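Local coordinates for twin-arginine translocation pathway signal (Rhodoferax ferrireducens, PDB 5IM2), which probably serves as the periplasmic solute-binding component of a TRAP transporter, and holds a copurified benzoate in its ligand pocket, at residues D73-E78 / I83-Y88; S249-A254 / L323-F328. One frame throughout, in Å; residues are numbered along the deposited sequence.

Reading from the N terminus, strand 49-55 opens a beta-alpha-beta unit; helix 62-78 follows, and interaction 1 brings strand 83-88 back against the end of that helix, closing a turn of four residues. That strand is the edge of a five-stranded mixed sheet. Interaction 2 comes much later and closes a loop of 68 residues, mostly helical, between the end of strand 247-251 and helix 322-332, where strand 247-251 belongs to a second, six-stranded mixed sheet. The two contacts are in series, neither nested nor crossed. Their centres lie about 41 Å apart on opposite sides of the chain's centre: interaction 1 joins a helix to the edge of the five-stranded sheet, interaction 2 a helix to the six-stranded sheet.

Interaction 1 of 2, residues D73-E78 / I83-Y88; sequences DKVSKE and IQFEAY
S76 of helix 62-78 and I83 of strand 83-88 have the nearest CA atoms, 5.2 Å apart, while the axes of the short segments 73-78 and 83-88 approach to 7.3 Å and run roughly antiparallel, at 149°. The polar link is a single hydrogen bond, S76 OG to I83 O, 2.6 Å. Its C=O...donor angle is 151° and the donor is tilted 22° from the carbonyl plane. OG stands anti to the serine's carbonyl carbon, which directs the hydroxyl at the strand; it also lies 3.7 Å from CD1 of F85, near the plane of that ring at its edge. V75 supplies the apolar half. Its CG1 packs on I83 CD1 at 3.8 Å and meets the F85 rim in plane, 3.9 Å from CZ. L51 of strand 49-55 touches both I83 and F85, placing the contact within the beta-alpha-beta unit. Replacing S76 by alanine removes the hydroxyl, and I83 O would probably lose this donor while a small gap opened beside the F85 edge. The chemistry is consistent with helix end and strand start being joined by a side-chain-to-backbone hydrogen bond beside apolar packing, with S79 OG bridging the same return.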
loop_
_atom_site.group_PDB
_atom_site.type_symbol
_atom_site.label_atom_id
_atom_site.label_comp_id
_atom_site.label_asym_id
_atom_site.label_seq_id
_atom_site.Cartn_x
_atom_site.Cartn_y
_atom_site.Cartn_z
ATOM N N ASP A 73 -17.697 7.655 -7.868
ATOM C CA ASP A 73 -19.120 7.571 -8.196
ATOM C C ASP A 73 -20.000 7.820 -6.970
ATOM O O ASP A 73 -21.041 8.482 -7.076
ATOM C CB ASP A 73 -19.442 6.217 -8.824
ATOM C CG ASP A 73 -18.921 6.104 -10.259
ATOM O OD1 ASP A 73 -18.460 7.131 -10.801
ATOM O OD2 ASP A 73 -18.964 4.995 -10.840
ATOM N N LYS A 74 -19.604 7.296 -5.804
ATOM C CA LYS A 74 -20.361 7.539 -4.578
ATOM C C LYS A 74 -20.377 9.022 -4.242
ATOM O O LYS A 74 -21.426 9.588 -3.906
ATOM C CB LYS A 74 -19.752 6.685 -3.447
ATOM C CG LYS A 74 -20.237 6.965 -2.025
ATOM C CD LYS A 74 -20.634 5.677 -1.278
ATOM C CE LYS A 74 -19.611 5.241 -0.224
ATOM N NZ LYS A 74 -20.272 4.716 1.020
ATOM N N VAL A 75 -19.224 9.687 -4.368
ATOM C CA VAL A 75 -19.166 11.134 -4.149
ATOM C C VAL A 75 -20.026 11.873 -5.169
ATOM O O VAL A 75 -20.757 12.814 -4.826
ATOM C CB VAL A 75 -17.705 11.607 -4.181
ATOM C CG1 VAL A 75 -17.637 13.153 -4.192
ATOM C CG2 VAL A 75 -16.945 10.993 -3.007
ATOM N N SER A 76 -19.936 11.497 -6.445
ATOM C CA SER A 76 -20.761 12.169 -7.439
ATOM C C SER A 76 -22.241 11.959 -7.152
ATOM O O SER A 76 -23.030 12.915 -7.153
ATOM C CB SER A 76 -20.397 11.674 -8.831
ATOM O OG SER A 76 -19.189 12.277 -9.224
ATOM N N LYS A 77 -22.640 10.713 -6.904
ATOM C CA LYS A 77 -24.061 10.414 -6.683
ATOM C C LYS A 77 -24.591 11.130 -5.449
ATOM O O LYS A 77 -25.679 11.720 -5.478
ATOM C CB LYS A 77 -24.249 8.902 -6.555
ATOM C CG LYS A 77 -25.521 8.472 -5.827
ATOM C CD LYS A 77 -25.567 6.966 -5.634
ATOM C CE LYS A 77 -26.620 6.321 -6.524
ATOM N NZ LYS A 77 -27.995 6.717 -6.124
ATOM N N GLU A 78 -23.829 11.099 -4.352
ATOM C CA GLU A 78 -24.263 11.740 -3.119
ATOM C C GLU A 78 -24.359 13.258 -3.270
ATOM O O GLU A 78 -25.128 13.905 -2.540
ATOM C CB GLU A 78 -23.302 11.345 -1.990
ATOM C CG GLU A 78 -23.774 11.717 -0.591
ATOM C CD GLU A 78 -22.732 11.414 0.499
ATOM O OE1 GLU A 78 -21.913 10.475 0.312
ATOM O OE2 GLU A 78 -22.745 12.119 1.542
ATOM N N ILE A 83 -20.570 17.331 -7.968
ATOM C CA ILE A 83 -19.141 17.041 -7.994
ATOM C C ILE A 83 -18.884 16.032 -9.105
ATOM O O ILE A 83 -19.392 14.904 -9.067
ATOM C CB ILE A 83 -18.628 16.505 -6.653
ATOM C CG1 ILE A 83 -18.978 17.442 -5.491
ATOM C CG2 ILE A 83 -17.106 16.302 -6.745
ATOM C CD1 ILE A 83 -18.597 16.868 -4.112
ATOM N N GLN A 84 -18.090 16.435 -10.091
ATOM C CA GLN A 84 -17.723 15.579 -11.203
ATOM C C GLN A 84 -16.209 15.413 -11.213
ATOM O O GLN A 84 -15.478 16.256 -10.697
ATOM C CB GLN A 84 -18.182 16.155 -12.541
ATOM C CG GLN A 84 -19.707 16.251 -12.685
ATOM C CD GLN A 84 -20.382 14.897 -12.576
ATOM O OE1 GLN A 84 -19.843 13.883 -13.020
ATOM N NE2 GLN A 84 -21.565 14.874 -11.973
ATOM N N PHE A 85 -15.741 14.325 -11.806
ATOM C CA PHE A 85 -14.314 14.044 -11.854
ATOM C C PHE A 85 -13.831 13.883 -13.283
ATOM O O PHE A 85 -14.508 13.264 -14.113
ATOM C CB PHE A 85 -13.996 12.795 -11.103
ATOM C CG PHE A 85 -14.275 12.888 -9.630
ATOM C CD1 PHE A 85 -15.535 12.573 -9.125
ATOM C CD2 PHE A 85 -13.279 13.280 -8.753
ATOM C CE1 PHE A 85 -15.794 12.644 -7.790
ATOM C CE2 PHE A 85 -13.533 13.367 -7.394
ATOM C CZ PHE A 85 -14.794 13.045 -6.912
ATOM N N GLU A 86 -12.652 14.444 -13.557
ATOM C CA GLU A 86 -11.845 14.062 -14.712
ATOM C C GLU A 86 -10.751 13.179 -14.145
ATOM O O GLU A 86 -9.859 13.663 -13.437
ATOM C CB GLU A 86 -11.267 15.264 -15.453
ATOM C CG GLU A 86 -12.315 16.054 -16.181
ATOM C CD GLU A 86 -11.742 17.262 -16.857
ATOM O OE1 GLU A 86 -10.853 17.904 -16.252
ATOM O OE2 GLU A 86 -12.174 17.557 -17.990
ATOM N N ALA A 87 -10.878 11.879 -14.377
ATOM C CA ALA A 87 -10.050 10.885 -13.724
ATOM C C ALA A 87 -9.014 10.353 -14.704
ATOM O O ALA A 87 -9.332 10.068 -15.854
ATOM C CB ALA A 87 -10.901 9.738 -13.194
ATOM N N TYR A 88 -7.803 10.135 -14.211
ATOM C CA TYR A 88 -6.681 9.725 -15.060
ATOM C C TYR A 88 -5.924 8.569 -14.420
ATOM O O TYR A 88 -5.226 8.774 -13.402
ATOM C CB TYR A 88 -5.767 10.908 -15.305
ATOM C CG TYR A 88 -6.487 12.020 -16.021
ATOM C CD1 TYR A 88 -6.737 11.940 -17.379
ATOM C CD2 TYR A 88 -6.941 13.129 -15.337
ATOM C CE1 TYR A 88 -7.396 12.955 -18.047
ATOM C CE2 TYR A 88 -7.595 14.156 -16.002
ATOM C CZ TYR A 88 -7.832 14.050 -17.355
ATOM O OH TYR A 88 -8.497 15.046 -18.059
#

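Interaction 2 of 2, residues S249-A254 / L323-F328; sequences SEFDPA and LEAQEF
F251 and F328 both carry CG anti to the carbonyl carbon, with chi1 near -77°, and from these settings the edge of F251 meets the face of F328. The pair is T-shaped: ring planes lie at 83° and centroids are 5.0 Å apart. F251 CZ sits 3.8 Å above the F328 plane, over its centre, and F251 CE2, over the same ring face, is 3.8 Å from F328 CD1. A325, about one helical turn before F328, adds its methyl group at the F251 edge, where A325 CB lies 4.1 Å from F251 CD2. The contact thus lays helix 322-332 against the end of strand 247-251 in the six-stranded mixed sheet, where F173 of strand 171-175 touches both phenylalanines and I320 of strand 316-320 packs on F251. All three touching residues are buried, and no hydrogen bond crosses between the segments. Just past F251 the chain leaves the strand through an Asx turn: D252 OD2 accepts from A254 N at 3.1 Å, met on its anti side and out of the carboxylate plane, as the chain enters the 3-10 turn at P253.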
loop_
_atom_site.group_PDB
_atom_site.type_symbol
_atom_site.label_atom_id
_atom_site.label_comp_id
_atom_site.label_asym_id
_atom_site.label_seq_id
_atom_site.Cartn_x
_atom_site.Cartn_y
_atom_site.Cartn_z
ATOM N N SER A 249 4.846 -17.675 -3.205
ATOM C CA SER A 249 4.867 -18.098 -1.813
ATOM C C SER A 249 4.113 -17.068 -0.982
ATOM O O SER A 249 4.554 -15.924 -0.850
ATOM C CB SER A 249 6.303 -18.273 -1.326
ATOM O OG SER A 249 6.777 -19.505 -1.824
ATOM N N GLU A 250 2.971 -17.480 -0.439
ATOM C CA GLU A 250 2.217 -16.700 0.522
ATOM C C GLU A 250 2.520 -17.214 1.929
ATOM O O GLU A 250 3.188 -18.228 2.117
ATOM C CB GLU A 250 0.714 -16.777 0.200
ATOM C CG GLU A 250 0.171 -18.192 0.295
ATOM C CD GLU A 250 -1.198 -18.412 -0.371
ATOM O OE1 GLU A 250 -1.733 -17.500 -1.051
ATOM O OE2 GLU A 250 -1.737 -19.532 -0.211
ATOM N N PHE A 251 2.057 -16.470 2.928
ATOM C CA PHE A 251 2.212 -16.847 4.326
ATOM C C PHE A 251 0.877 -17.323 4.874
ATOM O O PHE A 251 -0.132 -16.627 4.731
ATOM C CB PHE A 251 2.722 -15.658 5.145
ATOM C CG PHE A 251 4.182 -15.418 4.965
ATOM C CD1 PHE A 251 4.649 -14.777 3.845
ATOM C CD2 PHE A 251 5.090 -15.910 5.882
ATOM C CE1 PHE A 251 6.017 -14.589 3.661
ATOM C CE2 PHE A 251 6.450 -15.712 5.705
ATOM C CZ PHE A 251 6.907 -15.079 4.605
ATOM N N ASP A 252 0.864 -18.505 5.474
ATOM C CA ASP A 252 -0.357 -18.957 6.129
ATOM C C ASP A 252 -0.791 -17.897 7.143
ATOM O O ASP A 252 0.048 -17.393 7.905
ATOM C CB ASP A 252 -0.152 -20.302 6.823
ATOM C CG ASP A 252 -1.465 -20.923 7.284
ATOM O OD1 ASP A 252 -2.095 -21.633 6.477
ATOM O OD2 ASP A 252 -1.873 -20.689 8.443
ATOM N N PRO A 253 -2.077 -17.535 7.193
ATOM C CA PRO A 253 -2.511 -16.488 8.132
ATOM C C PRO A 253 -2.104 -16.732 9.574
ATOM O O PRO A 253 -1.890 -15.767 10.319
ATOM C CB PRO A 253 -4.038 -16.509 7.987
ATOM C CG PRO A 253 -4.309 -17.197 6.727
ATOM C CD PRO A 253 -3.210 -18.178 6.517
ATOM N N ALA A 254 -2.027 -17.994 10.001
ATOM C CA ALA A 254 -1.607 -18.318 11.363
ATOM C C ALA A 254 -0.262 -17.707 11.717
ATOM O O ALA A 254 0.023 -17.486 12.900
ATOM C CB ALA A 254 -1.536 -19.840 11.553
ATOM N N LEU A 323 5.277 -22.083 11.529
ATOM C CA LEU A 323 6.550 -22.459 12.146
ATOM C C LEU A 323 7.734 -21.892 11.375
ATOM O O LEU A 323 8.679 -21.368 11.976
ATOM C CB LEU A 323 6.665 -23.982 12.225
ATOM C CG LEU A 323 7.886 -24.511 12.977
ATOM C CD1 LEU A 323 7.778 -24.221 14.482
ATOM C CD2 LEU A 323 8.050 -26.002 12.706
ATOM N N GLU A 324 7.717 -22.009 10.048
ATOM C CA GLU A 324 8.750 -21.366 9.245
ATOM C C GLU A 324 8.604 -19.852 9.256
ATOM O O GLU A 324 9.605 -19.122 9.213
ATOM C CB GLU A 324 8.706 -21.888 7.809
ATOM C CG GLU A 324 9.687 -21.182 6.849
ATOM C CD GLU A 324 11.160 -21.359 7.226
ATOM O OE1 GLU A 324 11.488 -22.299 7.973
ATOM O OE2 GLU A 324 11.993 -20.544 6.769
ATOM N N ALA A 325 7.373 -19.352 9.307
ATOM C CA ALA A 325 7.196 -17.919 9.422
ATOM C C ALA A 325 8.018 -17.380 10.582
ATOM O O ALA A 325 8.551 -16.279 10.498
ATOM C CB ALA A 325 5.724 -17.586 9.589
ATOM N N GLN A 326 8.183 -18.173 11.644
ATOM C CA GLN A 326 8.956 -17.709 12.796
ATOM C C GLN A 326 10.413 -17.460 12.430
ATOM O O GLN A 326 11.045 -16.561 12.995
ATOM C CB GLN A 326 8.863 -18.714 13.945
ATOM C CG GLN A 326 7.576 -18.602 14.741
ATOM C CD GLN A 326 7.463 -17.273 15.470
ATOM O OE1 GLN A 326 6.457 -16.570 15.355
ATOM N NE2 GLN A 326 8.500 -16.921 16.225
ATOM N N GLU A 327 10.947 -18.200 11.454
ATOM C CA GLU A 327 12.313 -17.944 11.000
ATOM C C GLU A 327 12.405 -16.647 10.211
ATOM O O GLU A 327 13.407 -15.922 10.313
ATOM C CB GLU A 327 12.810 -19.132 10.177
ATOM C CG GLU A 327 12.973 -20.404 11.000
ATOM C CD GLU A 327 13.895 -20.225 12.219
ATOM O OE1 GLU A 327 15.081 -19.861 12.039
ATOM O OE2 GLU A 327 13.426 -20.445 13.361
ATOM N N PHE A 328 11.377 -16.327 9.420
ATOM C CA PHE A 328 11.318 -15.007 8.793
ATOM C C PHE A 328 11.294 -13.896 9.845
ATOM O O PHE A 328 12.024 -12.901 9.721
ATOM C CB PHE A 328 10.109 -14.914 7.862
ATOM C CG PHE A 328 10.296 -15.606 6.525
ATOM C CD1 PHE A 328 10.029 -16.959 6.373
ATOM C CD2 PHE A 328 10.728 -14.891 5.417
ATOM C CE1 PHE A 328 10.192 -17.588 5.139
ATOM C CE2 PHE A 328 10.877 -15.502 4.193
ATOM C CZ PHE A 328 10.624 -16.856 4.052
#